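Local atomic coordinates of aminofutalosine deaminase (Helicobacter pylori, PDB entry 7LKK), a protein that deaminates aminofutalosine in the menaquinone pathway of Helicobacter pylori, using an iron-bound active site of the amidohydrolase family. Residues D312-R315 with V316-A319; H349-L353 with L354-K358. All blocks are in the same frame, centred on the assembly; numbering follows the deposited sequence.

Contact 1 (D312-R315 with V316-A319)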
loop_
_atom_site.group_PDB
_atom_site.type_symbol
_atom_site.label_atom_id
_atom_site.label_comp_id
_atom_site.label_asym_id
_atom_site.label_seq_id
_atom_site.Cartn_x
_atom_site.Cartn_y
_atom_site.Cartn_z
ATOM N N ASP A 312 1.773 5.903 16.289
ATOM C CA ASP A 312 1.443 4.819 17.212
ATOM C C ASP A 312 -0.025 4.948 17.604
ATOM O O ASP A 312 -0.389 5.791 18.426
ATOM C CB ASP A 312 2.354 4.863 18.433
ATOM C CG ASP A 312 2.307 3.581 19.244
ATOM O OD1 ASP A 312 1.200 3.159 19.638
ATOM O OD2 ASP A 312 3.381 2.994 19.485
ATOM N N LEU A 313 -0.875 4.104 17.008
ATOM C CA LEU A 313 -2.309 4.193 17.269
ATOM C C LEU A 313 -2.652 3.807 18.702
ATOM O O LEU A 313 -3.606 4.347 19.275
ATOM C CB LEU A 313 -3.079 3.312 16.286
ATOM C CG LEU A 313 -3.064 3.776 14.829
ATOM C CD1 LEU A 313 -3.856 2.819 13.961
ATOM C CD2 LEU A 313 -3.610 5.193 14.708
ATOM N N GLU A 314 -1.900 2.874 19.290
ATOM C CA GLU A 314 -2.114 2.540 20.695
ATOM C C GLU A 314 -1.845 3.746 21.583
ATOM O O GLU A 314 -2.609 4.026 22.513
ATOM C CB GLU A 314 -1.224 1.365 21.100
ATOM C CG GLU A 314 -1.687 0.014 20.574
ATOM C CD GLU A 314 -1.382 -0.181 19.101
ATOM O OE1 GLU A 314 -0.385 0.396 18.615
ATOM O OE2 GLU A 314 -2.135 -0.919 18.429
ATOM N N ARG A 315 -0.761 4.475 21.307
ATOM C CA ARG A 315 -0.474 5.695 22.054
ATOM C C ARG A 315 -1.595 6.713 21.900
ATOM O O ARG A 315 -1.982 7.375 22.870
ATOM C CB ARG A 315 0.855 6.285 21.588
ATOM C CG ARG A 315 1.418 7.358 22.498
ATOM C CD ARG A 315 2.653 7.971 21.874
ATOM N NE ARG A 315 3.863 7.255 22.257
ATOM C CZ ARG A 315 5.058 7.477 21.723
ATOM N NH1 ARG A 315 5.201 8.391 20.773
ATOM N NH2 ARG A 315 6.109 6.780 22.132
ATOM N N VAL A 316 -2.120 6.861 20.681
ATOM C CA VAL A 316 -3.225 7.787 20.451
ATOM C C VAL A 316 -4.432 7.386 21.289
ATOM O O VAL A 316 -5.106 8.234 21.887
ATOM C CB VAL A 316 -3.568 7.839 18.950
ATOM C CG1 VAL A 316 -4.893 8.552 18.726
ATOM C CG2 VAL A 316 -2.445 8.522 18.172
ATOM N N ARG A 317 -4.718 6.085 21.348
ATOM C CA ARG A 317 -5.822 5.598 22.167
ATOM C C ARG A 317 -5.557 5.834 23.649
ATOM O O ARG A 317 -6.459 6.241 24.389
ATOM C CB ARG A 317 -6.048 4.112 21.884
ATOM C CG ARG A 317 -7.249 3.502 22.579
ATOM C CD ARG A 317 -7.584 2.147 21.966
ATOM N NE ARG A 317 -6.512 1.174 22.161
ATOM C CZ ARG A 317 -6.359 0.073 21.431
ATOM N NH1 ARG A 317 -7.205 -0.197 20.445
ATOM N NH2 ARG A 317 -5.357 -0.758 21.683
ATOM N N GLU A 318 -4.320 5.591 24.096
ATOM C CA GLU A 318 -3.977 5.805 25.500
ATOM C C GLU A 318 -4.146 7.262 25.912
ATOM O O GLU A 318 -4.465 7.545 27.073
ATOM C CB GLU A 318 -2.545 5.333 25.759
ATOM C CG GLU A 318 -2.370 3.827 25.615
ATOM C CD GLU A 318 -0.935 3.421 25.348
ATOM O OE1 GLU A 318 -0.040 4.287 25.448
ATOM O OE2 GLU A 318 -0.702 2.231 25.039
ATOM N N ALA A 319 -3.935 8.198 24.988
ATOM C CA ALA A 319 -4.128 9.614 25.273
ATOM C C ALA A 319 -5.589 10.037 25.239
ATOM O O ALA A 319 -5.891 11.197 25.549
ATOM C CB ALA A 319 -3.330 10.464 24.283
#

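Contact 2 (H349-L353 with L354-K358)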
loop_
_atom_site.group_PDB
_atom_site.type_symbol
_atom_site.label_atom_id
_atom_site.label_comp_id
_atom_site.label_asym_id
_atom_site.label_seq_id
_atom_site.Cartn_x
_atom_site.Cartn_y
_atom_site.Cartn_z
ATOM N N HIS A 349 -0.053 -0.362 10.093
ATOM C CA HIS A 349 -0.300 -0.610 11.507
ATOM C C HIS A 349 -0.623 -2.080 11.727
ATOM O O HIS A 349 -1.341 -2.690 10.931
ATOM C CB HIS A 349 -1.439 0.273 12.026
ATOM C CG HIS A 349 -1.243 1.729 11.742
ATOM N ND1 HIS A 349 -0.587 2.574 12.609
ATOM C CD2 HIS A 349 -1.609 2.488 10.681
ATOM C CE1 HIS A 349 -0.564 3.793 12.099
ATOM N NE2 HIS A 349 -1.176 3.768 10.929
ATOM N N ASN A 350 -0.096 -2.639 12.816
ATOM C CA ASN A 350 -0.197 -4.067 13.092
ATOM C C ASN A 350 -1.394 -4.423 13.966
ATOM O O ASN A 350 -1.484 -5.559 14.443
ATOM C CB ASN A 350 1.099 -4.566 13.743
ATOM C CG ASN A 350 1.269 -4.075 15.171
ATOM O OD1 ASN A 350 0.667 -3.080 15.580
ATOM N ND2 ASN A 350 2.104 -4.770 15.936
ATOM N N MET A 351 -2.306 -3.479 14.185
ATOM C CA MET A 351 -3.549 -3.760 14.885
ATOM C C MET A 351 -4.348 -4.834 14.141
ATOM O O MET A 351 -4.251 -4.946 12.915
ATOM C CB MET A 351 -4.369 -2.476 15.006
ATOM C CG MET A 351 -5.651 -2.595 15.800
ATOM S SD MET A 351 -6.554 -1.041 15.819
ATOM C CE MET A 351 -5.407 -0.003 16.722
ATOM N N PRO A 352 -5.119 -5.673 14.871
ATOM C CA PRO A 352 -6.041 -6.607 14.205
ATOM C C PRO A 352 -6.823 -5.962 13.071
ATOM O O PRO A 352 -7.443 -4.908 13.247
ATOM C CB PRO A 352 -6.957 -7.053 15.348
ATOM C CG PRO A 352 -6.046 -7.054 16.537
ATOM C CD PRO A 352 -5.036 -5.938 16.320
ATOM N N LEU A 353 -6.799 -6.612 11.904
ATOM C CA LEU A 353 -7.214 -5.955 10.668
ATOM C C LEU A 353 -8.682 -5.547 10.703
ATOM O O LEU A 353 -9.038 -4.453 10.249
ATOM C CB LEU A 353 -6.934 -6.875 9.480
ATOM C CG LEU A 353 -7.156 -6.307 8.079
ATOM C CD1 LEU A 353 -6.467 -4.959 7.924
ATOM C CD2 LEU A 353 -6.655 -7.294 7.033
ATOM N N LEU A 354 -9.552 -6.409 11.234
ATOM C CA LEU A 354 -10.967 -6.056 11.299
ATOM C C LEU A 354 -11.189 -4.849 12.203
ATOM O O LEU A 354 -12.002 -3.970 11.891
ATOM C CB LEU A 354 -11.790 -7.253 11.772
ATOM C CG LEU A 354 -11.919 -8.374 10.736
ATOM C CD1 LEU A 354 -12.634 -9.584 11.319
ATOM C CD2 LEU A 354 -12.625 -7.874 9.483
ATOM N N GLU A 355 -10.461 -4.781 13.319
ATOM C CA GLU A 355 -10.551 -3.612 14.188
ATOM C C GLU A 355 -9.985 -2.374 13.504
ATOM O O GLU A 355 -10.554 -1.281 13.615
ATOM C CB GLU A 355 -9.819 -3.883 15.501
ATOM C CG GLU A 355 -9.994 -2.800 16.552
ATOM C CD GLU A 355 -9.077 -2.993 17.745
ATOM O OE1 GLU A 355 -8.572 -4.120 17.936
ATOM O OE2 GLU A 355 -8.861 -2.013 18.490
ATOM N N LEU A 356 -8.872 -2.530 12.783
ATOM C CA LEU A 356 -8.248 -1.396 12.110
ATOM C C LEU A 356 -9.102 -0.888 10.954
ATOM O O LEU A 356 -9.075 0.309 10.645
ATOM C CB LEU A 356 -6.856 -1.793 11.612
ATOM C CG LEU A 356 -5.955 -0.703 11.029
ATOM C CD1 LEU A 356 -5.685 0.369 12.066
ATOM C CD2 LEU A 356 -4.653 -1.304 10.526
ATOM N N ALA A 357 -9.872 -1.774 10.316
ATOM C CA ALA A 357 -10.729 -1.352 9.214
ATOM C C ALA A 357 -11.814 -0.395 9.696
ATOM O O ALA A 357 -12.202 0.531 8.974
ATOM C CB ALA A 357 -11.346 -2.572 8.530
ATOM N N LYS A 358 -12.325 -0.612 10.910
ATOM C CA LYS A 358 -13.304 0.314 11.471
ATOM C C LYS A 358 -12.678 1.677 11.735
ATOM O O LYS A 358 -13.292 2.714 11.457
ATOM C CB LYS A 358 -13.889 -0.251 12.765
ATOM C CG LYS A 358 -14.630 -1.568 12.612
ATOM C CD LYS A 358 -15.097 -2.078 13.969
ATOM C CE LYS A 358 -15.779 -3.433 13.853
ATOM N NZ LYS A 358 -16.062 -4.027 15.191
#

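Contact 1 (D312-R315 with V316-A319)
Val316 closes the first turn of helix 313-318 on Asp312: its backbone N donates to Asp312 O at 3.0 Å, and its methyl CG2 rests 3.4 Å from that same oxygen. The valine torsion sets CG2 beside its own backbone N, where the branch faces the carbonyl that begins the turn. Asp312 is also the N-cap. Its OD1 accepts from Arg315 N at 2.9 Å with an N-H...O angle of 160°, the donor arriving from above the carboxylate plane. The tightly packed part is that of Leu313, Val316 and Ala319, all buried, in a short helix that lies in the connection from strand 294-298 to strand 323-325 of the amidohydrolase barrel. Leu313 packs against His349 and Met351, while Ala319 packs on Leu281 and Leu284 of helix 281-291.

The outer side is built differently. Glu318 N reaches Glu314 O at 2.8 Å, and the glutamate side chain turns back over the same carbonyl: with CG beside the backbone N (chi1 -67°), Glu318 CG lies 3.1 Å from Glu314 O. The remainder of the chain is extended, and Glu318 OE1 passes 3.7 Å from Arg315 CA. Between Glu314 and Arg317 the closest side-chain approach is of Glu314 CG to Arg317 NH2 at 3.9 Å, carbon against guanidinium nitrogen. Their carboxylate and guanidinium planes stand 78° apart, and Glu314 OE2 remains 4.6 Å from Arg317 NH2, with no N-H aimed at it. Arg317 instead turns NH1 to Glu355, and Arg315 makes a weak bond from NH1 to Ala279 O.

The chemistry implies that the turn is secured by its backbone bonds and the aspartate cap, the Glu314-Arg317 attraction being probably a modest, undirected addition.

Contact 2 (H349-L353 with L354-K358)
The chain leaves a loop at Pro352, the N-cap residue, and enters helix 353-364 with two successive bonds, Leu356 N to Pro352 O at 2.8 Å and Ala357 N to Leu353 O, also at 2.8 Å. Ahead of the proline, Met351 holds CG anti to its backbone N (chi1 -176°) and remains extended through chi2, a course that carries its sulfur forward along the first helical turn. There it crosses Glu355 at about a right angle: Met351 SD lies 3.7 Å from Glu355 CD, while Met351 CG is 3.9 Å from Glu355 OE1.

The same sulfur, Met351 SD, approaches Leu356 CD1 at 4.1 Å. Since Met351 directly precedes the N-cap and Leu356 is the fourth residue of the helix, the pair forms a hydrophobic staple, an apolar bracket across a helix start. A proline N-cap has no polar side chain for a capping bond, and here the apolar pair spans it.

Leu356 CD2 lies 3.9 Å from His349 CB and 3.6 Å from His349 O. Pro352 lies side by side with Glu355, pointing the same way, with Pro352 CG 4.1 Å from Glu355 OE1, while OE2 of that glutamate is engaged by Arg317. Leu353 packs on Leu346 of helix 338-348, which Leu356 also touches, on Leu403 of helix 401-408, both in its own chain, and on Leu305 of the second subunit. Arg304 of that subunit donates to Met351 O and, weakly, to His349 O.

Both contacts are starts of helices, and each solves the same problem in its own way: contact 1 uses a polar aspartate cap, contact 2 a proline entry bridged by apolar side chains. Contact 1 is partly buried, touches no other subunit and carries charged groups on its outer side; contact 2 is the more buried and lies against the second subunit. With centres about 14 Å apart, they pack directly on one another. Leu313 of helix 313-318 fits against His349 and Leu356, with Leu313 CD1 3.6 Å from Leu356 CD1, and alongside, the Arg317-Glu355 salt bridge joins helix 313-318 to helix 353-364. Both lie away from the iron site.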